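Local coordinates for protein D-mannose isomerase (Marinomonas mediterranea, PDB 5X32) that catalyses the reversible isomerization of D-mannose to D-fructose and, less efficiently, acts on D-lyxose, but does not use D-glucose, at residues Leu130-Ala133 and Glu134-Glu138; Lys204-Cys207 and Gln208-Ser212; Glu342-Trp345 and Asn346-Asp350. All coordinates share one frame; numbering follows the deposited sequence.

Contact 1. Residues Leu130-Ala133 and Glu134-Glu138; sequences LSEA and EVWIE
The carbonyl oxygen of Glu132 is gripped by two backbone N-H groups of the next turn: Trp136 N donates to Glu132 O at 3.2 Å, while Val135 N makes a weak, bent bond to the same atom. One residue on, Ile137 N meets Ala133 O at 2.7 Å, almost straight at 170°. Above this backbone the indole of Trp136 folds back over the start of the helix. Its CG stands opposite its carbonyl carbon (chi1 -63°), which brings one ring face over the stalk of Glu132. Glu132 CB makes a CH-pi contact 4.2 Å from the centroid of the six-membered ring of Trp136, and Glu132 CG lies nearer the pyrrole rim, 3.5 Å from Trp136 NE1. Leu130 comes in at the ring edge, its CD2 3.9 Å from Trp136 CZ3. Arg86 adds a cation-pi contact to the same indole. With an alanine in place of Trp136, the Glu132 methylenes would probably lose the ring face over them, Leu130 CD2 its edge contact and Arg86 its cation-pi partner. A type I turn, Leu130-Ala133, running into helix 133-147 forms the link between helices 112-127 and 133-147, which pair in the (alpha/alpha)6 barrel of the family.

Contact 2. Residues Lys204-Cys207 and Gln208-Ser212; sequences KNIC and QKQAS
Gln208 N donates to Lys204 O at 2.8 Å, and Lys209 N reaches the same oxygen. This doubly used acceptor introduces a pi-type turn, a local widening of helix 193-212 in the (alpha/alpha)6 barrel. The Gln208 side chain touches Trp270. Next, Lys209 runs beside Asn205, both pointing the same way; its CG is trans to the backbone N (chi1 179°), and its CE comes to 3.3 Å from Asn205 OD1. The ammonium goes on to the carbonyl of His153, while Asn205 ND2 weakly meets that of Gly154, so the two polar ends grip neighbouring residues. Gln210 N then bonds Asn205 O at 2.8 Å, the five-residue step that defines the pi turn. Its chi1 (-65°) sets CG beside the backbone N, 4.1 Å from Ile206 CD1; the bend at chi2 then turns the amide away, and NE2 bonds Trp227 O. Ile206 itself lies about 8 Å, side chain to side chain, from His251, a probable proton donor/acceptor. Ala211 N repeats the five-residue step to Ile206 O, but weakly, and its CB rests against Cys207 O. Finally, Ser212 OG and Ser212 N meet Gln208 O from opposite faces of its carbonyl plane, the hydroxyl at 2.8 Å.

Contact 3. Residues Glu342-Trp345 and Asn346-Asp350; sequences EFSW and NHMID
Ser344 O receives three successive backbone N-H groups, those of His347, Met348 and Ile349. The bond from Met348 N to Ser344 O is the firm one, 2.9 Å long; His347 N and Ile349 N contribute only weak bonds. A single acceptor thus serves three-, four- and five-residue steps where helix 331-347 gives way to a loop. Two residues earlier a normal four-residue step is kept, with Asn346 N bonded to Glu342 O at 3.0 Å.

The side chains follow three lines. Phe343 and His347 make an oblique aromatic pair, their centroids 5.3 Å apart and their planes at 33°. His347 CB sits over one face of the phenyl ring, and the imidazole CD2 comes to 3.8 Å from Phe343 CD1. In Met348, chi1 (-59°) puts CG 3.7 Å from Phe343 CE2, and the bend at chi2 (-57°) sets where SD lies: 4.9 Å from the phenyl centroid, in an oblique Met-aromatic contact. Elsewhere Ile349 CD1 lies 4.0 Å from Trp345 CE3, while that indole meets His351 edge-to-face and also touches Phe11.

Ser344 OG bonds back to Leu340 O, and Asn346 ND2 bonds Tyr3 OH. The Met348 side chain lies about 10 Å from that of His380, a probable proton donor/acceptor. The chemistry implies a helix end where Ser344 O gathers the last N-H groups, mainly that of Met348, with bonds to His351 and Tyr357 sharing the work, and where His347 on one side and Met348 obliquely pack the phenyl through contacts without charge.

How the contacts relate
Along the chain the three contacts come in series, each closed before the next opens: contact 1 at the start of helix 133-147, contact 2 toward the C-terminal part of helix 193-212, contact 3 where helix 331-347 gives way to a loop. Their centres lie about 31 Å (1 and 2), about 33 Å (2 and 3) and about 38 Å (1 and 3) apart, and none touches another; contacts 1 and 3 lie on opposite sides of the chain's centre. The first two helices do meet, Ile137 and Glu138 of contact 1 packing on Tyr195 of helix 193-212. Together they illustrate how one helical barrel domain uses distinct local turns at separate helix ends and widenings, two of them near the probable catalytic histidines.

Contact 1. Residues Leu130-Ala133 and Glu134-Glu138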
ATOM      1  N   LEU A 130      14.536 -15.458   6.926  1.00 76.20           N
ATOM      2  CA  LEU A 130      14.321 -16.610   6.072  1.00 70.62           C
ATOM      3  C   LEU A 130      15.241 -16.399   4.893  1.00 76.83           C
ATOM      4  O   LEU A 130      14.880 -15.713   3.929  1.00 76.47           O
ATOM      5  CB  LEU A 130      12.866 -16.734   5.623  1.00 72.86           C
ATOM      6  CG  LEU A 130      11.899 -17.507   6.528  1.00 70.58           C
ATOM      7  CD1 LEU A 130      11.754 -16.815   7.874  1.00 72.34           C
ATOM      8  CD2 LEU A 130      10.534 -17.701   5.865  1.00 60.06           C
ATOM      9  N   SER A 131      16.436 -16.983   4.993  1.00 79.80           N
ATOM     10  CA  SER A 131      17.523 -16.794   4.029  1.00 73.79           C
ATOM     11  C   SER A 131      17.045 -17.070   2.617  1.00 72.41           C
ATOM     12  O   SER A 131      17.512 -16.467   1.649  1.00 69.14           O
ATOM     13  CB  SER A 131      18.701 -17.700   4.376  1.00 74.47           C
ATOM     14  OG  SER A 131      18.828 -17.846   5.779  1.00 78.76           O
ATOM     15  N   GLU A 132      16.118 -18.017   2.531  1.00 72.94           N
ATOM     16  CA  GLU A 132      15.595 -18.515   1.274  1.00 73.54           C
ATOM     17  C   GLU A 132      14.808 -17.472   0.479  1.00 77.17           C
ATOM     18  O   GLU A 132      14.696 -17.544  -0.749  1.00 75.21           O
ATOM     19  CB  GLU A 132      14.706 -19.722   1.557  1.00 70.77           C
ATOM     20  CG  GLU A 132      14.480 -20.564   0.339  1.00 80.22           C
ATOM     21  CD  GLU A 132      15.783 -20.846  -0.396  1.00 89.24           C
ATOM     22  OE1 GLU A 132      16.723 -21.385   0.238  1.00 92.59           O
ATOM     23  OE2 GLU A 132      15.875 -20.502  -1.598  1.00 83.63           O
ATOM     24  N   ALA A 133      14.269 -16.490   1.185  1.00 74.46           N
ATOM     25  CA  ALA A 133      13.406 -15.515   0.553  1.00 69.55           C
ATOM     26  C   ALA A 133      14.136 -14.791  -0.574  1.00 72.54           C
ATOM     27  O   ALA A 133      13.520 -14.385  -1.566  1.00 71.50           O
ATOM     28  CB  ALA A 133      12.886 -14.526   1.580  1.00 69.22           C
ATOM     29  N   GLU A 134      15.449 -14.629  -0.414  1.00 74.36           N
ATOM     30  CA  GLU A 134      16.253 -13.933  -1.407  1.00 72.82           C
ATOM     31  C   GLU A 134      16.062 -14.589  -2.762  1.00 69.71           C
ATOM     32  O   GLU A 134      15.920 -13.910  -3.775  1.00 67.52           O
ATOM     33  CB  GLU A 134      17.728 -13.935  -1.002  1.00 71.60           C
ATOM     34  CG  GLU A 134      18.616 -13.197  -1.977  1.00 77.62           C
ATOM     35  CD  GLU A 134      19.859 -12.641  -1.318  1.00 85.86           C
ATOM     36  OE1 GLU A 134      20.203 -13.134  -0.218  1.00 86.34           O
ATOM     37  OE2 GLU A 134      20.457 -11.680  -1.864  1.00 86.43           O
ATOM     38  N   VAL A 135      15.976 -15.918  -2.738  1.00 71.06           N
ATOM     39  CA  VAL A 135      15.690 -16.713  -3.928  1.00 73.16           C
ATOM     40  C   VAL A 135      14.239 -16.554  -4.372  1.00 71.04           C
ATOM     41  O   VAL A 135      13.977 -16.358  -5.563  1.00 72.02           O
ATOM     42  CB  VAL A 135      15.985 -18.226  -3.707  1.00 74.95           C
ATOM     43  CG1 VAL A 135      15.448 -19.055  -4.866  1.00 65.46           C
ATOM     44  CG2 VAL A 135      17.481 -18.473  -3.508  1.00 65.47           C
ATOM     45  N   TRP A 136      13.304 -16.613  -3.418  1.00 67.55           N
ATOM     46  CA  TRP A 136      11.883 -16.452  -3.727  1.00 63.04           C
ATOM     47  C   TRP A 136      11.629 -15.124  -4.440  1.00 67.11           C
ATOM     48  O   TRP A 136      10.936 -15.071  -5.464  1.00 65.73           O
ATOM     49  CB  TRP A 136      11.059 -16.511  -2.454  1.00 63.27           C
ATOM     50  CG  TRP A 136      11.151 -17.801  -1.751  1.00 71.56           C
ATOM     51  CD1 TRP A 136      11.532 -18.993  -2.284  1.00 66.71           C
ATOM     52  CD2 TRP A 136      10.859 -18.051  -0.367  1.00 72.05           C
ATOM     53  NE1 TRP A 136      11.485 -19.972  -1.326  1.00 71.78           N
ATOM     54  CE2 TRP A 136      11.079 -19.424  -0.140  1.00 69.35           C
ATOM     55  CE3 TRP A 136      10.427 -17.249   0.696  1.00 65.59           C
ATOM     56  CZ2 TRP A 136      10.888 -20.016   1.106  1.00 61.41           C
ATOM     57  CZ3 TRP A 136      10.241 -17.839   1.938  1.00 66.62           C
ATOM     58  CH2 TRP A 136      10.472 -19.209   2.131  1.00 64.24           C
ATOM     59  N   ILE A 137      12.241 -14.064  -3.920  1.00 65.44           N
ATOM     60  CA  ILE A 137      12.100 -12.746  -4.514  1.00 66.72           C
ATOM     61  C   ILE A 137      12.552 -12.860  -5.952  1.00 70.84           C
ATOM     62  O   ILE A 137      11.832 -12.499  -6.918  1.00 66.69           O
ATOM     63  CB  ILE A 137      12.964 -11.695  -3.785  1.00 63.07           C
ATOM     64  CG1 ILE A 137      12.475 -11.472  -2.356  1.00 60.67           C
ATOM     65  CG2 ILE A 137      12.998 -10.399  -4.573  1.00 60.00           C
ATOM     66  CD1 ILE A 137      13.405 -10.632  -1.537  1.00 60.36           C
ATOM     67  N   GLU A 138      13.718 -13.489  -6.069  1.00 70.35           N
ATOM     68  CA  GLU A 138      14.397 -13.625  -7.346  1.00 73.88           C
ATOM     69  C   GLU A 138      13.513 -14.435  -8.290  1.00 70.16           C
ATOM     70  O   GLU A 138      13.412 -14.100  -9.475  1.00 67.03           O
ATOM     71  CB  GLU A 138      15.778 -14.253  -7.133  1.00 73.10           C
ATOM     72  CG  GLU A 138      16.449 -14.862  -8.335  1.00 76.10           C
ATOM     73  CD  GLU A 138      17.753 -15.569  -7.949  1.00 87.40           C
ATOM     74  OE1 GLU A 138      18.436 -15.136  -6.986  1.00 79.80           O
ATOM     75  OE2 GLU A 138      18.068 -16.597  -8.585  1.00 95.17           O
TER

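Contact 2. Residues Lys204-Cys207 and Gln208-Ser212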
ATOM      1  N   LYS A 204       9.952   6.733 -12.872  1.00 56.85           N
ATOM      2  CA  LYS A 204      10.084   7.681 -13.981  1.00 61.28           C
ATOM      3  C   LYS A 204       8.915   7.563 -14.950  1.00 62.85           C
ATOM      4  O   LYS A 204       8.349   8.579 -15.392  1.00 58.05           O
ATOM      5  CB  LYS A 204      11.395   7.480 -14.745  1.00 66.31           C
ATOM      6  CG  LYS A 204      11.528   8.417 -15.957  1.00 59.77           C
ATOM      7  CD  LYS A 204      12.953   8.872 -16.208  1.00 63.61           C
ATOM      8  CE  LYS A 204      13.282  10.104 -15.384  1.00 73.02           C
ATOM      9  NZ  LYS A 204      14.730  10.388 -15.232  1.00 73.45           N
ATOM     10  N   ASN A 205       8.607   6.324 -15.332  1.00 55.53           N
ATOM     11  CA  ASN A 205       7.580   6.072 -16.333  1.00 58.85           C
ATOM     12  C   ASN A 205       6.164   6.451 -15.948  1.00 62.09           C
ATOM     13  O   ASN A 205       5.367   6.868 -16.803  1.00 64.50           O
ATOM     14  CB  ASN A 205       7.629   4.617 -16.748  1.00 58.34           C
ATOM     15  CG  ASN A 205       8.690   4.389 -17.769  1.00 64.82           C
ATOM     16  OD1 ASN A 205       8.836   5.213 -18.673  1.00 57.99           O
ATOM     17  ND2 ASN A 205       9.451   3.300 -17.645  1.00 65.57           N
ATOM     18  N   ILE A 206       5.861   6.348 -14.660  1.00 55.91           N
ATOM     19  CA  ILE A 206       4.523   6.658 -14.198  1.00 54.46           C
ATOM     20  C   ILE A 206       4.463   8.145 -13.861  1.00 56.64           C
ATOM     21  O   ILE A 206       3.582   8.876 -14.340  1.00 53.42           O
ATOM     22  CB  ILE A 206       4.131   5.793 -12.979  1.00 58.06           C
ATOM     23  CG1 ILE A 206       4.047   4.323 -13.385  1.00 54.61           C
ATOM     24  CG2 ILE A 206       2.805   6.247 -12.415  1.00 52.97           C
ATOM     25  CD1 ILE A 206       2.925   4.052 -14.342  1.00 59.00           C
ATOM     26  N   CYS A 207       5.421   8.595 -13.057  1.00 51.70           N
ATOM     27  CA  CYS A 207       5.419   9.968 -12.586  1.00 55.49           C
ATOM     28  C   CYS A 207       5.875  11.007 -13.605  1.00 56.99           C
ATOM     29  O   CYS A 207       5.536  12.171 -13.466  1.00 57.59           O
ATOM     30  CB  CYS A 207       6.301  10.081 -11.347  1.00 54.28           C
ATOM     31  SG  CYS A 207       5.585   9.267  -9.938  1.00 61.80           S
ATOM     32  N   GLN A 208       6.631  10.612 -14.628  1.00 59.36           N
ATOM     33  CA  GLN A 208       6.939  11.566 -15.684  1.00 61.08           C
ATOM     34  C   GLN A 208       6.164  11.277 -16.953  1.00 60.99           C
ATOM     35  O   GLN A 208       5.274  12.049 -17.318  1.00 55.39           O
ATOM     36  CB  GLN A 208       8.432  11.602 -15.962  1.00 58.56           C
ATOM     37  CG  GLN A 208       9.093  12.470 -14.954  1.00 68.86           C
ATOM     38  CD  GLN A 208      10.522  12.823 -15.273  1.00 71.13           C
ATOM     39  OE1 GLN A 208      11.262  12.016 -15.803  1.00 67.73           O
ATOM     40  NE2 GLN A 208      10.920  14.058 -14.935  1.00 77.26           N
ATOM     41  N   LYS A 209       6.458  10.142 -17.590  1.00 63.00           N
ATOM     42  CA  LYS A 209       5.882   9.874 -18.899  1.00 60.99           C
ATOM     43  C   LYS A 209       4.372   9.761 -18.830  1.00 65.20           C
ATOM     44  O   LYS A 209       3.670  10.562 -19.444  1.00 66.34           O
ATOM     45  CB  LYS A 209       6.426   8.605 -19.519  1.00 58.89           C
ATOM     46  CG  LYS A 209       5.769   8.345 -20.869  1.00 60.72           C
ATOM     47  CD  LYS A 209       6.481   7.253 -21.643  1.00 63.62           C
ATOM     48  CE  LYS A 209       6.515   5.919 -20.880  1.00 61.75           C
ATOM     49  NZ  LYS A 209       6.333   4.755 -21.791  1.00 60.11           N
ATOM     50  N   GLN A 210       3.865   8.781 -18.087  1.00 62.56           N
ATOM     51  CA  GLN A 210       2.416   8.595 -18.027  1.00 64.92           C
ATOM     52  C   GLN A 210       1.680   9.792 -17.434  1.00 60.74           C
ATOM     53  O   GLN A 210       0.542  10.063 -17.813  1.00 60.55           O
ATOM     54  CB  GLN A 210       2.061   7.328 -17.251  1.00 65.43           C
ATOM     55  CG  GLN A 210       2.548   6.076 -17.937  1.00 62.78           C
ATOM     56  CD  GLN A 210       2.150   6.045 -19.396  1.00 62.26           C
ATOM     57  OE1 GLN A 210       2.998   5.931 -20.268  1.00 66.81           O
ATOM     58  NE2 GLN A 210       0.853   6.130 -19.669  1.00 62.09           N
ATOM     59  N   ALA A 211       2.321  10.500 -16.510  1.00 61.41           N
ATOM     60  CA  ALA A 211       1.718  11.696 -15.924  1.00 59.52           C
ATOM     61  C   ALA A 211       1.515  12.818 -16.945  1.00 55.87           C
ATOM     62  O   ALA A 211       0.464  13.463 -16.956  1.00 55.49           O
ATOM     63  CB  ALA A 211       2.563  12.190 -14.765  1.00 53.35           C
ATOM     64  N   SER A 212       2.493  13.014 -17.830  1.00 60.05           N
ATOM     65  CA  SER A 212       2.454  14.106 -18.819  1.00 60.30           C
ATOM     66  C   SER A 212       1.224  14.053 -19.704  1.00 61.53           C
ATOM     67  O   SER A 212       0.810  15.068 -20.257  1.00 64.82           O
ATOM     68  CB  SER A 212       3.688  14.072 -19.723  1.00 57.35           C
ATOM     69  OG  SER A 212       4.886  14.298 -19.007  1.00 63.07           O
TER

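Contact 3. Residues Glu342-Trp345 and Asn346-Asp350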
ATOM      1  N   GLU A 342      -4.942  14.985  12.831  1.00 56.48           N
ATOM      2  CA  GLU A 342      -6.079  15.449  13.630  1.00 56.99           C
ATOM      3  C   GLU A 342      -7.367  14.851  13.095  1.00 52.22           C
ATOM      4  O   GLU A 342      -8.127  14.236  13.848  1.00 50.28           O
ATOM      5  CB  GLU A 342      -6.149  16.973  13.662  1.00 53.74           C
ATOM      6  CG  GLU A 342      -5.142  17.563  14.637  1.00 61.93           C
ATOM      7  CD  GLU A 342      -4.912  19.063  14.456  1.00 72.42           C
ATOM      8  OE1 GLU A 342      -5.681  19.723  13.713  1.00 72.74           O
ATOM      9  OE2 GLU A 342      -3.936  19.575  15.051  1.00 73.02           O
ATOM     10  N   PHE A 343      -7.584  14.977  11.791  1.00 47.53           N
ATOM     11  CA  PHE A 343      -8.774  14.383  11.199  1.00 49.58           C
ATOM     12  C   PHE A 343      -8.840  12.884  11.510  1.00 52.72           C
ATOM     13  O   PHE A 343      -9.902  12.363  11.878  1.00 55.41           O
ATOM     14  CB  PHE A 343      -8.797  14.583   9.682  1.00 45.30           C
ATOM     15  CG  PHE A 343      -9.866  13.777   8.993  1.00 48.45           C
ATOM     16  CD1 PHE A 343     -11.175  14.212   8.967  1.00 51.46           C
ATOM     17  CD2 PHE A 343      -9.567  12.547   8.424  1.00 47.66           C
ATOM     18  CE1 PHE A 343     -12.164  13.466   8.344  1.00 53.16           C
ATOM     19  CE2 PHE A 343     -10.546  11.806   7.802  1.00 50.52           C
ATOM     20  CZ  PHE A 343     -11.852  12.269   7.766  1.00 52.12           C
ATOM     21  N   SER A 344      -7.702  12.205  11.366  1.00 46.74           N
ATOM     22  CA  SER A 344      -7.629  10.764  11.595  1.00 51.97           C
ATOM     23  C   SER A 344      -7.968  10.336  13.034  1.00 53.53           C
ATOM     24  O   SER A 344      -8.716   9.375  13.267  1.00 50.09           O
ATOM     25  CB  SER A 344      -6.233  10.262  11.224  1.00 46.07           C
ATOM     26  OG  SER A 344      -6.009  10.409   9.835  1.00 43.88           O
ATOM     27  N   TRP A 345      -7.393  11.053  13.986  1.00 50.38           N
ATOM     28  CA  TRP A 345      -7.589  10.796  15.393  1.00 55.12           C
ATOM     29  C   TRP A 345      -9.051  10.995  15.769  1.00 60.45           C
ATOM     30  O   TRP A 345      -9.625  10.214  16.557  1.00 56.35           O
ATOM     31  CB  TRP A 345      -6.705  11.715  16.215  1.00 58.44           C
ATOM     32  CG  TRP A 345      -6.572  11.320  17.638  1.00 59.79           C
ATOM     33  CD1 TRP A 345      -7.103  11.967  18.718  1.00 58.37           C
ATOM     34  CD2 TRP A 345      -5.812  10.226  18.156  1.00 54.22           C
ATOM     35  NE1 TRP A 345      -6.738  11.326  19.874  1.00 61.99           N
ATOM     36  CE2 TRP A 345      -5.948  10.250  19.558  1.00 59.81           C
ATOM     37  CE3 TRP A 345      -5.047   9.214  17.571  1.00 57.43           C
ATOM     38  CZ2 TRP A 345      -5.345   9.303  20.386  1.00 56.42           C
ATOM     39  CZ3 TRP A 345      -4.443   8.277  18.395  1.00 55.24           C
ATOM     40  CH2 TRP A 345      -4.590   8.332  19.787  1.00 55.30           C
ATOM     41  N   ASN A 346      -9.650  12.041  15.194  1.00 50.17           N
ATOM     42  CA  ASN A 346     -11.038  12.386  15.497  1.00 52.31           C
ATOM     43  C   ASN A 346     -12.092  11.568  14.728  1.00 52.37           C
ATOM     44  O   ASN A 346     -13.264  11.613  15.078  1.00 53.71           O
ATOM     45  CB  ASN A 346     -11.286  13.890  15.235  1.00 52.42           C
ATOM     46  CG  ASN A 346     -10.501  14.777  16.177  1.00 48.91           C
ATOM     47  OD1 ASN A 346     -10.229  14.398  17.305  1.00 60.15           O
ATOM     48  ND2 ASN A 346     -10.135  15.956  15.721  1.00 48.45           N
ATOM     49  N   HIS A 347     -11.717  10.870  13.659  1.00 52.41           N
ATOM     50  CA  HIS A 347     -12.748  10.197  12.854  1.00 53.35           C
ATOM     51  C   HIS A 347     -12.429   8.796  12.269  1.00 60.81           C
ATOM     52  O   HIS A 347     -13.352   8.027  11.974  1.00 61.49           O
ATOM     53  CB  HIS A 347     -13.143  11.126  11.704  1.00 55.89           C
ATOM     54  CG  HIS A 347     -13.652  12.452  12.168  1.00 62.70           C
ATOM     55  ND1 HIS A 347     -14.928  12.627  12.657  1.00 57.51           N
ATOM     56  CD2 HIS A 347     -13.045  13.658  12.252  1.00 53.83           C
ATOM     57  CE1 HIS A 347     -15.090  13.890  13.006  1.00 60.46           C
ATOM     58  NE2 HIS A 347     -13.960  14.534  12.774  1.00 58.57           N
ATOM     59  N   MET A 348     -11.150   8.472  12.071  1.00 52.40           N
ATOM     60  CA  MET A 348     -10.792   7.248  11.374  1.00 48.63           C
ATOM     61  C   MET A 348     -10.396   6.154  12.334  1.00 56.08           C
ATOM     62  O   MET A 348     -10.489   4.964  12.013  1.00 57.57           O
ATOM     63  CB  MET A 348      -9.635   7.479  10.392  1.00 55.90           C
ATOM     64  CG  MET A 348      -9.882   8.516   9.314  1.00 54.57           C
ATOM     65  SD  MET A 348     -11.320   8.149   8.309  1.00 66.76           S
ATOM     66  CE  MET A 348     -10.737   6.870   7.252  1.00 45.96           C
ATOM     67  N   ILE A 349      -9.900   6.550  13.493  1.00 52.96           N
ATOM     68  CA  ILE A 349      -9.281   5.591  14.387  1.00 52.63           C
ATOM     69  C   ILE A 349     -10.200   5.121  15.509  1.00 55.57           C
ATOM     70  O   ILE A 349     -10.631   5.918  16.331  1.00 61.12           O
ATOM     71  CB  ILE A 349      -8.017   6.200  14.960  1.00 52.12           C
ATOM     72  CG1 ILE A 349      -7.022   6.398  13.814  1.00 52.44           C
ATOM     73  CG2 ILE A 349      -7.439   5.329  16.033  1.00 46.61           C
ATOM     74  CD1 ILE A 349      -5.802   7.187  14.173  1.00 53.34           C
ATOM     75  N   ASP A 350     -10.479   3.818  15.557  1.00 59.48           N
ATOM     76  CA  ASP A 350     -11.349   3.261  16.606  1.00 61.19           C
ATOM     77  C   ASP A 350     -10.559   3.193  17.909  1.00 59.75           C
ATOM     78  O   ASP A 350      -9.664   2.356  18.068  1.00 56.45           O
ATOM     79  CB  ASP A 350     -11.870   1.869  16.219  1.00 62.11           C
ATOM     80  CG  ASP A 350     -12.887   1.301  17.221  1.00 61.72           C
ATOM     81  OD1 ASP A 350     -12.880   1.707  18.399  1.00 64.83           O
ATOM     82  OD2 ASP A 350     -13.709   0.444  16.827  1.00 56.56           O
TER